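Local coordinates for clan CA, family C40, NlpC/P60 superfamily cysteine peptidase (Trichomonas vaginalis, PDB 6BIO), which probably acts as a cysteine peptidase of the NlpC/P60 family that cleaves bacterial peptidoglycan, at residues A[195-198]-A[203-206]; A[178-181]-A[187-190]; A[224-227]-A[232-235]; A[160-165]-A[238-243]; A[64-67]-A[72-75]. All coordinates share one frame; numbering follows the deposited sequence. Where two conformers were deposited one is given.

Four of the five contacts lie in or beside the papain-like NlpC/P60 domain, whereas interaction 5 belongs to a separate beta domain about 27 Å, centre to centre, from interaction 4. Interaction 2 is fully buried and aromatic. Interaction 4, partly buried and apolar, lies about 10 Å away, centre to centre, and Lys165 runs from its segment 160-165 to Tyr180 and Trp188. Gln187 of helix 182-191, in interaction 2, bonds to Met197 O of interaction 1. Asp205 links interaction 1 to Thr224 of interaction 3, a partly exposed loop contact held at its outer end by carbonyls and waters. Interaction 3 shares a sheet with interaction 4, while interaction 5 combines ladder bonds with a histidine gripped by neighbouring side chains.

Interaction 1: residues A[195-198]-A[203-206]; sequences IFMH and VQDL
The side-chain amide of Gln204 reaches from the short helix 201-204 to the main chain of His198, bridging the loop that joins this helix to helix 182-191 in the papain-like NlpC/P60 domain. Gln204 NE2 donates to His198 O at 2.9 Å, with an angle of 166° at the hydrogen. The carbonyl oxygen lies in the plane of the amide, but the donor approaches it tilted from the carbonyl plane. The glutamine stretches to this point because its chain runs straight beyond CG (chi2 171°). Close by, the thioether of Met197 lies 3.6 Å from Gln204 NE2 through SD, so the amide nitrogen has sulfur as well as oxygen near it.

Methyl CG1 of Val203 touches CB of His198 at 3.4 Å and slants past the start of the imidazole. Phe196 CE2 stands over the centre of that ring, 3.6 Å above its plane, and Tyr46 of strand 46-49 also meets the imidazole, bringing the beta sheet that contains strand 46-49 against this loop.

The next shell holds the glutamine amide and the main chain on both sides. Ser183 O is a second acceptor for Gln204 NE2, so both amide hydrogens can be used. Gln187 NE2 bonds to Met197 O, and Gln204 O is held by the hydroxyl OH of Tyr275.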
loop_
_atom_site.group_PDB
_atom_site.type_symbol
_atom_site.label_atom_id
_atom_site.label_comp_id
_atom_site.label_asym_id
_atom_site.label_seq_id
_atom_site.Cartn_x
_atom_site.Cartn_y
_atom_site.Cartn_z
ATOM N N ILE A 195 2.077 -0.558 -1.661
ATOM C CA ILE A 195 2.885 -1.703 -2.056
ATOM C C ILE A 195 1.938 -2.902 -2.049
ATOM O O ILE A 195 1.257 -3.149 -1.050
ATOM C CB ILE A 195 4.060 -1.919 -1.080
ATOM C CG1 ILE A 195 5.034 -0.767 -1.224
ATOM C CG2 ILE A 195 4.710 -3.286 -1.336
ATOM C CD1 ILE A 195 6.031 -0.732 -0.055
ATOM N N PHE A 196 1.903 -3.656 -3.145
ATOM C CA PHE A 196 1.036 -4.826 -3.212
ATOM C C PHE A 196 1.715 -6.074 -2.701
ATOM O O PHE A 196 2.830 -6.413 -3.110
ATOM C CB PHE A 196 0.636 -5.089 -4.655
ATOM C CG PHE A 196 -0.356 -6.206 -4.785
ATOM C CD1 PHE A 196 -1.694 -6.004 -4.517
ATOM C CD2 PHE A 196 0.050 -7.480 -5.173
ATOM C CE1 PHE A 196 -2.610 -7.026 -4.623
ATOM C CE2 PHE A 196 -0.877 -8.512 -5.259
ATOM C CZ PHE A 196 -2.214 -8.275 -4.986
ATOM N N MET A 197 1.007 -6.805 -1.876
ATOM C CA MET A 197 1.300 -8.218 -1.697
ATOM C C MET A 197 -0.014 -8.950 -1.826
ATOM O O MET A 197 -1.078 -8.357 -1.648
ATOM C CB MET A 197 1.988 -8.593 -0.413
ATOM C CG MET A 197 1.206 -8.295 0.809
ATOM S SD MET A 197 1.926 -8.935 2.395
ATOM C CE MET A 197 3.423 -8.033 2.450
ATOM N N HIS A 198 0.070 -10.261 -2.087
ATOM C CA HIS A 198 -1.111 -11.093 -2.196
ATOM C C HIS A 198 -1.744 -11.294 -0.829
ATOM O O HIS A 198 -1.211 -10.894 0.211
ATOM C CB HIS A 198 -0.754 -12.418 -2.880
ATOM C CG HIS A 198 -0.574 -12.270 -4.358
ATOM N ND1 HIS A 198 -1.638 -12.125 -5.226
ATOM C CD2 HIS A 198 0.550 -12.171 -5.116
ATOM C CE1 HIS A 198 -1.181 -11.973 -6.452
ATOM N NE2 HIS A 198 0.138 -12.003 -6.418
ATOM N N VAL A 203 0.809 -17.511 -0.420
ATOM C CA VAL A 203 1.242 -16.755 -1.573
ATOM C C VAL A 203 2.201 -15.643 -1.190
ATOM O O VAL A 203 3.168 -15.371 -1.910
ATOM C CB VAL A 203 0.032 -16.259 -2.385
ATOM C CG1 VAL A 203 0.501 -15.526 -3.625
ATOM C CG2 VAL A 203 -0.799 -17.443 -2.791
ATOM N N GLN A 204 1.961 -15.010 -0.041
ATOM C CA GLN A 204 2.918 -14.034 0.465
ATOM C C GLN A 204 4.297 -14.655 0.606
ATOM O O GLN A 204 5.313 -13.995 0.390
ATOM C CB GLN A 204 2.433 -13.505 1.811
ATOM C CG GLN A 204 1.171 -12.666 1.671
ATOM C CD GLN A 204 0.523 -12.306 2.999
ATOM O OE1 GLN A 204 0.974 -12.726 4.070
ATOM N NE2 GLN A 204 -0.508 -11.516 2.946
ATOM N N ASP A 205 4.328 -15.946 0.921
ATOM C CA ASP A 205 5.551 -16.749 1.048
ATOM C C ASP A 205 6.365 -16.823 -0.225
ATOM O O ASP A 205 7.524 -17.250 -0.168
ATOM C CB ASP A 205 5.134 -18.170 1.438
ATOM C CG ASP A 205 6.307 -19.128 1.651
ATOM O OD1 ASP A 205 7.066 -18.920 2.627
ATOM O OD2 ASP A 205 6.366 -20.106 0.858
ATOM N N LEU A 206 5.776 -16.506 -1.379
ATOM C CA LEU A 206 6.370 -16.793 -2.688
ATOM C C LEU A 206 6.915 -15.560 -3.369
ATOM O O LEU A 206 7.450 -15.667 -4.486
ATOM C CB LEU A 206 5.343 -17.462 -3.610
ATOM C CG LEU A 206 4.702 -18.745 -3.095
ATOM C CD1 LEU A 206 3.705 -19.232 -4.094
ATOM C CD2 LEU A 206 5.768 -19.819 -2.833
#

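Interaction 2: residues A[178-181]-A[187-190]; sequences DTYD and QWAY
The phenol oxygen of Tyr180 sits over one face of the Trp188 indole: OH stands 3.2 Å above the plane, over its centre, with CD2 the nearest ring atom at 3.3 Å. The two side chains form an offset edge-to-face pair in which the tyrosine supplies the edge. The Tyr180 ring and the five-membered ring of Trp188 have centroids 5.4 Å apart and planes inclined at 64°. At the rim of the phenol, Tyr180 CE1 rests 3.7 Å from Trp188 CB, so the tyrosine lies along the root of the indole and its hydroxyl ends over the ring. Trp188 CG lies opposite the main-chain nitrogen (chi1 168°), which presents the indole face to the strand.

The hydroxyl is buried and has no hydrogen-bond partner in the model; Lys165 CE packs against Tyr180 OH and Trp188 CZ2, its NZ being bonded to Pro177 O.

The contact folds a short, weakly bonded strand about 179-180, which holds Tyr180, against the second turn of the helix that follows it, 182-191. Asp181 caps this helix by accepting from Gly184 N, as in papain-like NlpC/P60 domains, where the central helix usually carries the nucleophilic cysteine at its start.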
loop_
_atom_site.group_PDB
_atom_site.type_symbol
_atom_site.label_atom_id
_atom_site.label_comp_id
_atom_site.label_asym_id
_atom_site.label_seq_id
_atom_site.Cartn_x
_atom_site.Cartn_y
_atom_site.Cartn_z
ATOM N N ASP A 178 -11.156 -2.812 11.453
ATOM C CA ASP A 178 -11.279 -3.174 12.857
ATOM C C ASP A 178 -10.903 -4.604 13.167
ATOM O O ASP A 178 -10.538 -4.881 14.314
ATOM C CB ASP A 178 -12.708 -3.020 13.343
ATOM C CG ASP A 178 -13.100 -1.593 13.404
ATOM O OD1 ASP A 178 -12.417 -0.805 14.116
ATOM O OD2 ASP A 178 -14.060 -1.265 12.730
ATOM N N THR A 179 -11.002 -5.522 12.201
ATOM C CA THR A 179 -10.704 -6.922 12.463
ATOM C C THR A 179 -9.815 -7.464 11.353
ATOM O O THR A 179 -9.810 -6.939 10.227
ATOM C CB THR A 179 -11.977 -7.770 12.594
ATOM O OG1 THR A 179 -12.690 -7.795 11.346
ATOM C CG2 THR A 179 -12.869 -7.273 13.727
ATOM N N TYR A 180 -9.033 -8.500 11.680
ATOM C CA TYR A 180 -7.983 -8.977 10.795
ATOM C C TYR A 180 -7.770 -10.460 10.992
ATOM O O TYR A 180 -7.925 -10.979 12.095
ATOM C CB TYR A 180 -6.635 -8.314 11.125
ATOM C CG TYR A 180 -6.567 -6.869 10.687
ATOM C CD1 TYR A 180 -6.201 -6.551 9.412
ATOM C CD2 TYR A 180 -6.933 -5.836 11.545
ATOM C CE1 TYR A 180 -6.160 -5.258 8.987
ATOM C CE2 TYR A 180 -6.934 -4.528 11.141
ATOM C CZ TYR A 180 -6.544 -4.240 9.846
ATOM O OH TYR A 180 -6.556 -2.937 9.392
ATOM N N ASP A 181 -7.331 -11.129 9.910
ATOM C CA ASP A 181 -6.616 -12.386 10.078
ATOM C C ASP A 181 -5.139 -12.139 9.805
ATOM O O ASP A 181 -4.698 -11.016 9.576
ATOM C CB ASP A 181 -7.227 -13.535 9.267
ATOM C CG ASP A 181 -7.089 -13.398 7.775
ATOM O OD1 ASP A 181 -6.266 -12.619 7.307
ATOM O OD2 ASP A 181 -7.854 -14.108 7.074
ATOM N N GLN A 187 -1.303 -7.635 4.297
ATOM C CA GLN A 187 -1.672 -7.002 3.037
ATOM C C GLN A 187 -2.180 -5.588 3.280
ATOM O O GLN A 187 -1.832 -4.662 2.540
ATOM C CB GLN A 187 -2.697 -7.843 2.295
ATOM C CG GLN A 187 -3.014 -7.292 0.902
ATOM C CD GLN A 187 -4.123 -8.028 0.202
ATOM O OE1 GLN A 187 -5.237 -8.165 0.720
ATOM N NE2 GLN A 187 -3.850 -8.486 -1.001
ATOM N N TRP A 188 -2.979 -5.404 4.335
ATOM C CA TRP A 188 -3.475 -4.081 4.684
ATOM C C TRP A 188 -2.315 -3.118 4.941
ATOM O O TRP A 188 -2.314 -1.964 4.486
ATOM C CB TRP A 188 -4.398 -4.192 5.917
ATOM C CG TRP A 188 -4.686 -2.822 6.482
ATOM C CD1 TRP A 188 -5.592 -1.932 6.047
ATOM C CD2 TRP A 188 -3.934 -2.163 7.509
ATOM N NE1 TRP A 188 -5.456 -0.745 6.740
ATOM C CE2 TRP A 188 -4.442 -0.860 7.633
ATOM C CE3 TRP A 188 -2.886 -2.555 8.343
ATOM C CZ2 TRP A 188 -3.932 0.047 8.562
ATOM C CZ3 TRP A 188 -2.395 -1.646 9.242
ATOM C CH2 TRP A 188 -2.900 -0.353 9.321
ATOM N N ALA A 189 -1.353 -3.534 5.765
ATOM C CA ALA A 189 -0.285 -2.617 6.150
ATOM C C ALA A 189 0.453 -2.132 4.908
ATOM O O ALA A 189 0.767 -0.946 4.762
ATOM C CB ALA A 189 0.676 -3.288 7.130
ATOM N N TYR A 190 0.780 -3.059 3.999
ATOM C CA TYR A 190 1.476 -2.649 2.785
ATOM C C TYR A 190 0.580 -1.865 1.827
ATOM O O TYR A 190 1.066 -0.966 1.120
ATOM C CB TYR A 190 2.214 -3.850 2.143
ATOM C CG TYR A 190 3.563 -4.027 2.823
ATOM C CD1 TYR A 190 4.607 -3.219 2.443
ATOM C CD2 TYR A 190 3.768 -4.935 3.845
ATOM C CE1 TYR A 190 5.812 -3.287 3.068
ATOM C CE2 TYR A 190 4.987 -5.006 4.490
ATOM C CZ TYR A 190 6.024 -4.204 4.066
ATOM O OH TYR A 190 7.257 -4.234 4.677
#

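Interaction 3: residues A[224-227]-A[232-235]; sequences TFRT and PMLV
Pro232 meets Arg226 through its carbonyl oxygen, across the loop that connects the antiparallel neighbours 222-225 and 237-243 of the catalytic domain's sheet. Arg226 NE comes to Pro232 O at the edge of the guanidinium, at 3.1 Å, but the 135° angle makes the hydrogen bond weak. Two waters share the same oxygen: one donates to it and accepts from Arg226 NH2 at 2.9 Å, and the other donates to it and to Arg226 O. Three groups thus grip a single carbonyl.

At Met233 the methyl CE folds back over one face of the Arg226 guanidinium, 4.2 Å above the plane and toward its rim, because the chain is bent at chi2 (-55°) as well as chi3. Met233 O lies 3.5 Å from Arg226 CD. Both side chains also touch a crystal neighbour, so their exact poses may partly reflect the lattice.

Leu234 likewise contributes its main chain, with O 3.4 Å from Arg226 CB and a CA-H...O contact from Arg226 CA. Val235 closes the contact: its CA makes a similar approach to Phe225 O, and its CG1 packs on Thr224 CB at 3.8 Å. Thr224 OG1 is bonded to Asp205.

One weak hydrogen bond and two bridging waters, all converging on one carbonyl, thus hold the outer end of the contact, whereas the Thr224-Val235 end is apolar and more buried.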
loop_
_atom_site.group_PDB
_atom_site.type_symbol
_atom_site.label_atom_id
_atom_site.label_comp_id
_atom_site.label_asym_id
_atom_site.label_seq_id
_atom_site.Cartn_x
_atom_site.Cartn_y
_atom_site.Cartn_z
ATOM N N THR A 224 6.793 -16.110 7.234
ATOM C CA THR A 224 5.742 -17.107 7.081
ATOM C C THR A 224 6.107 -18.366 7.855
ATOM O O THR A 224 7.287 -18.637 8.116
ATOM C CB THR A 224 5.502 -17.426 5.610
ATOM O OG1 THR A 224 6.712 -17.930 5.050
ATOM C CG2 THR A 224 5.036 -16.169 4.874
ATOM N N PHE A 225 5.082 -19.121 8.252
ATOM C CA PHE A 225 5.236 -20.274 9.118
ATOM C C PHE A 225 4.335 -21.410 8.645
ATOM O O PHE A 225 3.274 -21.204 8.045
ATOM C CB PHE A 225 4.850 -19.954 10.570
ATOM C CG PHE A 225 5.609 -18.785 11.211
ATOM C CD1 PHE A 225 6.810 -19.009 11.879
ATOM C CD2 PHE A 225 5.120 -17.477 11.164
ATOM C CE1 PHE A 225 7.487 -17.950 12.510
ATOM C CE2 PHE A 225 5.784 -16.460 11.795
ATOM C CZ PHE A 225 6.960 -16.686 12.459
ATOM N N ARG A 226 4.761 -22.631 9.009
ATOM C CA ARG A 226 3.973 -23.839 8.807
ATOM C C ARG A 226 3.456 -24.268 10.168
ATOM O O ARG A 226 4.226 -24.744 11.005
ATOM C CB ARG A 226 4.826 -24.930 8.134
ATOM C CG ARG A 226 5.454 -24.436 6.849
ATOM C CD ARG A 226 5.945 -25.594 5.980
ATOM N NE ARG A 226 6.980 -26.328 6.692
ATOM C CZ ARG A 226 8.259 -26.011 6.764
ATOM N NH1 ARG A 226 8.768 -25.022 6.044
ATOM N NH2 ARG A 226 9.071 -26.751 7.529
ATOM N N THR A 227 2.159 -24.064 10.408
ATOM C CA THR A 227 1.588 -24.259 11.743
ATOM C C THR A 227 0.565 -25.371 11.832
ATOM O O THR A 227 0.025 -25.578 12.922
ATOM C CB THR A 227 0.955 -22.965 12.314
ATOM O OG1 THR A 227 -0.261 -22.673 11.626
ATOM C CG2 THR A 227 1.908 -21.775 12.229
ATOM N N PRO A 232 1.867 -30.541 7.229
ATOM C CA PRO A 232 3.092 -29.934 7.775
ATOM C C PRO A 232 3.943 -29.235 6.757
ATOM O O PRO A 232 4.831 -28.468 7.158
ATOM C CB PRO A 232 3.837 -31.126 8.406
ATOM C CG PRO A 232 3.325 -32.318 7.634
ATOM C CD PRO A 232 1.860 -32.008 7.353
ATOM N N MET A 233 3.722 -29.466 5.467
ATOM C CA MET A 233 4.506 -28.784 4.455
ATOM C C MET A 233 3.833 -27.528 3.921
ATOM O O MET A 233 4.414 -26.853 3.064
ATOM C CB MET A 233 4.868 -29.739 3.310
ATOM C CG MET A 233 5.673 -31.019 3.762
ATOM S SD MET A 233 7.229 -30.733 4.719
ATOM C CE MET A 233 7.695 -29.285 3.821
ATOM N N LEU A 234 2.655 -27.176 4.421
ATOM C CA LEU A 234 1.920 -26.013 3.912
ATOM C C LEU A 234 2.151 -24.789 4.784
ATOM O O LEU A 234 2.164 -24.873 6.017
ATOM C CB LEU A 234 0.432 -26.301 3.878
ATOM C CG LEU A 234 0.105 -27.456 2.953
ATOM C CD1 LEU A 234 -1.379 -27.451 2.657
ATOM C CD2 LEU A 234 0.883 -27.402 1.624
ATOM N N VAL A 235 2.313 -23.639 4.120
ATOM C CA VAL A 235 2.394 -22.379 4.837
ATOM C C VAL A 235 0.989 -21.969 5.256
ATOM O O VAL A 235 0.080 -21.911 4.427
ATOM C CB VAL A 235 3.030 -21.297 3.954
ATOM C CG1 VAL A 235 2.858 -19.948 4.606
ATOM C CG2 VAL A 235 4.521 -21.644 3.727
HETATM O O HOH W 1 7.328 -28.662 8.917
HETATM O O HOH W 2 5.136 -27.696 10.158
#

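Interaction 4: residues A[160-165]-A[238-243]; sequences NLVKTK and VGMYVG
Val162 and Met240 join helix 154-163 to strand 237-243, part of the helix-on-sheet packing that builds the papain-like NlpC/P60 fold. Methyl CG1 of Val162 meets the methyl end of Met240, CE, at 3.7 Å. The extended chain of Met240 carries SD to both valine methyls, and the bend at chi3 (-64°) turns CE onto Val162 CG1. Val162 CG2 also reaches Val242 CG1 at 4.0 Å, so one valine wedges between two side chains that project from the same side of the strand.

At the outer margin Lys163 CE passes 4.0 Å from Val242 CB. A water between Lys163 NZ and Val242 O sits too close to the carbonyl to be relied on, and this lysine has a second conformer.

Val242 and Gly243 together face Gln246 in a classic beta bulge, where the strand turns toward strand 246-251. Ile248 of that strand touches Val162, Lys163 and Val242, while Met186 and Tyr190 of helix 182-191 pack against Met240.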
loop_
_atom_site.group_PDB
_atom_site.type_symbol
_atom_site.label_atom_id
_atom_site.label_comp_id
_atom_site.label_asym_id
_atom_site.label_seq_id
_atom_site.Cartn_x
_atom_site.Cartn_y
_atom_site.Cartn_z
ATOM N N ASN A 160 5.383 0.271 12.020
ATOM C CA ASN A 160 4.496 1.204 12.718
ATOM C C ASN A 160 3.029 0.906 12.386
ATOM O O ASN A 160 2.166 0.905 13.277
ATOM C CB ASN A 160 4.834 2.654 12.390
ATOM C CG ASN A 160 3.780 3.617 12.984
ATOM O OD1 ASN A 160 3.716 3.848 14.208
ATOM N ND2 ASN A 160 2.944 4.176 12.123
ATOM N N LEU A 161 2.717 0.681 11.105
ATOM C CA LEU A 161 1.317 0.450 10.726
ATOM C C LEU A 161 0.715 -0.756 11.451
ATOM O O LEU A 161 -0.420 -0.676 11.923
ATOM C CB LEU A 161 1.203 0.301 9.207
ATOM C CG LEU A 161 1.235 1.650 8.490
ATOM C CD1 LEU A 161 1.734 1.536 7.064
ATOM C CD2 LEU A 161 -0.156 2.288 8.510
ATOM N N VAL A 162 1.441 -1.885 11.539
ATOM C CA VAL A 162 0.841 -3.010 12.259
ATOM C C VAL A 162 0.710 -2.711 13.746
ATOM O O VAL A 162 -0.238 -3.190 14.381
ATOM C CB VAL A 162 1.506 -4.372 11.984
ATOM C CG1 VAL A 162 1.415 -4.744 10.528
ATOM C CG2 VAL A 162 2.961 -4.388 12.477
ATOM N N LYS A 163 1.616 -1.919 14.328
ATOM C CA LYS A 163 1.456 -1.535 15.730
ATOM C C LYS A 163 0.160 -0.782 15.953
ATOM O O LYS A 163 -0.434 -0.920 17.011
ATOM C CB LYS A 163 2.644 -0.707 16.219
ATOM C CG LYS A 163 3.923 -1.510 16.325
ATOM C CD LYS A 163 5.117 -0.622 16.660
ATOM C CE LYS A 163 6.400 -1.407 16.528
ATOM N NZ LYS A 163 7.594 -0.612 17.019
ATOM N N THR A 164 -0.285 0.014 14.974
ATOM C CA THR A 164 -1.524 0.779 15.137
ATOM C C THR A 164 -2.736 -0.131 15.246
ATOM O O THR A 164 -3.832 0.356 15.586
ATOM C CB THR A 164 -1.774 1.774 13.985
ATOM O OG1 THR A 164 -2.200 1.105 12.798
ATOM C CG2 THR A 164 -0.558 2.661 13.718
ATOM N N LYS A 165 -2.576 -1.431 14.937
ATOM C CA LYS A 165 -3.683 -2.371 15.003
ATOM C C LYS A 165 -3.579 -3.336 16.175
ATOM O O LYS A 165 -4.413 -4.263 16.289
ATOM C CB LYS A 165 -3.836 -3.139 13.690
ATOM C CG LYS A 165 -4.117 -2.186 12.499
ATOM C CD LYS A 165 -5.399 -1.402 12.670
ATOM C CE LYS A 165 -5.638 -0.524 11.465
ATOM N NZ LYS A 165 -6.987 0.085 11.445
ATOM N N VAL A 238 1.496 -16.131 9.121
ATOM C CA VAL A 238 2.447 -15.074 8.785
ATOM C C VAL A 238 2.380 -14.015 9.862
ATOM O O VAL A 238 1.323 -13.798 10.458
ATOM C CB VAL A 238 2.134 -14.475 7.391
ATOM C CG1 VAL A 238 0.750 -13.843 7.360
ATOM C CG2 VAL A 238 3.202 -13.477 6.934
ATOM N N GLY A 239 3.506 -13.333 10.096
ATOM C CA GLY A 239 3.559 -12.153 10.942
ATOM C C GLY A 239 4.628 -11.207 10.437
ATOM O O GLY A 239 5.357 -11.530 9.509
ATOM N N MET A 240 4.694 -10.012 11.032
ATOM C CA MET A 240 5.623 -8.970 10.582
ATOM C C MET A 240 6.644 -8.687 11.683
ATOM O O MET A 240 6.270 -8.361 12.806
ATOM C CB MET A 240 4.891 -7.665 10.241
ATOM C CG MET A 240 5.807 -6.631 9.672
ATOM S SD MET A 240 5.012 -5.088 9.262
ATOM C CE MET A 240 3.893 -5.605 7.974
ATOM N N TYR A 241 7.924 -8.795 11.349
ATOM C CA TYR A 241 8.979 -8.469 12.298
ATOM C C TYR A 241 8.895 -6.983 12.627
ATOM O O TYR A 241 8.736 -6.152 11.729
ATOM C CB TYR A 241 10.346 -8.822 11.696
ATOM C CG TYR A 241 11.449 -8.769 12.722
ATOM C CD1 TYR A 241 11.541 -9.745 13.710
ATOM C CD2 TYR A 241 12.389 -7.778 12.692
ATOM C CE1 TYR A 241 12.530 -9.696 14.665
ATOM C CE2 TYR A 241 13.378 -7.707 13.655
ATOM C CZ TYR A 241 13.449 -8.683 14.643
ATOM O OH TYR A 241 14.447 -8.642 15.630
ATOM N N VAL A 242 9.062 -6.646 13.906
ATOM C CA VAL A 242 9.018 -5.252 14.318
ATOM C C VAL A 242 10.224 -4.857 15.163
ATOM O O VAL A 242 10.237 -3.780 15.764
ATOM C CB VAL A 242 7.706 -4.913 15.040
ATOM C CG1 VAL A 242 6.526 -5.089 14.085
ATOM C CG2 VAL A 242 7.521 -5.753 16.285
ATOM N N GLY A 243 11.245 -5.700 15.202
ATOM C CA GLY A 243 12.476 -5.392 15.905
ATOM C C GLY A 243 12.502 -5.977 17.298
ATOM O O GLY A 243 11.497 -6.427 17.843
HETATM O O HOH W 3 9.574 -1.487 15.034
#

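Interaction 5: residues A[64-67]-A[72-75]; sequences AHVR and DCWI
His65 NE2 donates to Asp72 OD2 at 2.7 Å in a nearly straight bond (174°). The carboxylate oxygen lies in the plane of the imidazole and is approached on its anti side, from somewhat out of the carboxylate plane, the two planes being 62° apart. A second oxygen, Cys73 O, lies at the same ring's edge, 3.3 Å from His65 CD2. One face of the imidazole stacks, offset, on Trp74: the ring and the six-membered part of the indole have centroids 4.1 Å apart and planes only 7° from parallel. His65 CB adds a CH-pi contact over the indole. Pairing with Asp72 would favour a proton on NE2, and bond and stack together hold the imidazole's rotation.

On the other face of the sheet Ala64, Val66, Cys73 and Ile75 form an apolar layer. Val66 CG2 touches Cys73 SG at 3.8 Å, while Val66 CG1 reaches diagonally to Ile75 CG1 at 4.1 Å.

Between the two faces, the hydrogen-bonded pairs Ala64-Ile75 and Val66-Cys73 each close two backbone bonds, Val66 N to Cys73 O measuring 2.8 Å. Ala33 of the adjacent strand 30-34 and Leu48 of strand 46-49 pack on the apolar side. This is a regular antiparallel beta hairpin of strands 63-68 and 71-76, consistent with a small SH3-like beta domain.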
loop_
_atom_site.group_PDB
_atom_site.type_symbol
_atom_site.label_atom_id
_atom_site.label_comp_id
_atom_site.label_asym_id
_atom_site.label_seq_id
_atom_site.Cartn_x
_atom_site.Cartn_y
_atom_site.Cartn_z
ATOM N N ALA A 64 -13.397 -0.610 -13.039
ATOM C CA ALA A 64 -12.315 0.316 -12.765
ATOM C C ALA A 64 -10.991 -0.438 -12.866
ATOM O O ALA A 64 -10.858 -1.542 -12.319
ATOM C CB ALA A 64 -12.432 0.895 -11.355
ATOM N N HIS A 65 -10.030 0.154 -13.574
ATOM C CA HIS A 65 -8.672 -0.337 -13.645
ATOM C C HIS A 65 -7.916 0.322 -12.504
ATOM O O HIS A 65 -7.780 1.552 -12.485
ATOM C CB HIS A 65 -8.063 0.059 -14.976
ATOM C CG HIS A 65 -6.788 -0.639 -15.275
ATOM N ND1 HIS A 65 -6.022 -0.319 -16.381
ATOM C CD2 HIS A 65 -6.146 -1.658 -14.647
ATOM C CE1 HIS A 65 -4.962 -1.113 -16.407
ATOM N NE2 HIS A 65 -5.015 -1.935 -15.378
ATOM N N VAL A 66 -7.465 -0.471 -11.530
ATOM C CA VAL A 66 -6.871 0.053 -10.306
ATOM C C VAL A 66 -5.447 -0.460 -10.164
ATOM O O VAL A 66 -5.066 -1.487 -10.721
ATOM C CB VAL A 66 -7.736 -0.239 -9.043
ATOM C CG1 VAL A 66 -9.161 0.312 -9.239
ATOM C CG2 VAL A 66 -7.797 -1.740 -8.748
ATOM N N ARG A 67 -4.688 0.252 -9.339
ATOM C CA ARG A 67 -3.282 -0.036 -9.171
ATOM C C ARG A 67 -2.887 0.155 -7.725
ATOM O O ARG A 67 -3.271 1.153 -7.089
ATOM C CB ARG A 67 -2.443 0.879 -10.046
ATOM C CG ARG A 67 -0.916 0.671 -9.934
ATOM C CD ARG A 67 -0.199 1.642 -10.844
ATOM N NE ARG A 67 -0.234 3.014 -10.403
ATOM C CZ ARG A 67 0.624 3.534 -9.517
ATOM N NH1 ARG A 67 1.474 2.770 -8.857
ATOM N NH2 ARG A 67 0.625 4.839 -9.298
ATOM N N ASP A 72 -1.608 -4.139 -10.913
ATOM C CA ASP A 72 -2.852 -3.593 -11.444
ATOM C C ASP A 72 -3.864 -4.703 -11.705
ATOM O O ASP A 72 -3.513 -5.856 -11.996
ATOM C CB ASP A 72 -2.627 -2.713 -12.700
ATOM C CG ASP A 72 -2.254 -3.530 -13.902
ATOM O OD1 ASP A 72 -1.113 -4.049 -13.940
ATOM O OD2 ASP A 72 -3.098 -3.695 -14.792
ATOM N N CYS A 73 -5.136 -4.330 -11.631
ATOM C CA CYS A 73 -6.225 -5.267 -11.846
ATOM C C CYS A 73 -7.491 -4.464 -12.114
ATOM O O CYS A 73 -7.497 -3.225 -12.098
ATOM C CB CYS A 73 -6.392 -6.204 -10.643
ATOM S SG CYS A 73 -6.859 -5.399 -9.132
ATOM N N TRP A 74 -8.576 -5.182 -12.351
ATOM C CA TRP A 74 -9.856 -4.589 -12.706
ATOM C C TRP A 74 -10.904 -5.086 -11.725
ATOM O O TRP A 74 -10.996 -6.294 -11.474
ATOM C CB TRP A 74 -10.252 -5.007 -14.110
ATOM C CG TRP A 74 -9.353 -4.521 -15.190
ATOM C CD1 TRP A 74 -8.160 -5.068 -15.588
ATOM C CD2 TRP A 74 -9.558 -3.372 -16.031
ATOM N NE1 TRP A 74 -7.620 -4.337 -16.620
ATOM C CE2 TRP A 74 -8.481 -3.318 -16.933
ATOM C CE3 TRP A 74 -10.565 -2.411 -16.126
ATOM C CZ2 TRP A 74 -8.380 -2.340 -17.911
ATOM C CZ3 TRP A 74 -10.467 -1.419 -17.103
ATOM C CH2 TRP A 74 -9.379 -1.381 -17.974
ATOM N N ILE A 75 -11.690 -4.163 -11.182
ATOM C CA ILE A 75 -12.752 -4.440 -10.227
ATOM C C ILE A 75 -14.019 -3.698 -10.633
ATOM O O ILE A 75 -13.969 -2.643 -11.258
ATOM C CB ILE A 75 -12.375 -4.043 -8.753
ATOM C CG1 ILE A 75 -12.022 -2.551 -8.631
ATOM C CG2 ILE A 75 -11.261 -4.951 -8.272
ATOM C CD1 ILE A 75 -11.735 -2.148 -7.211
#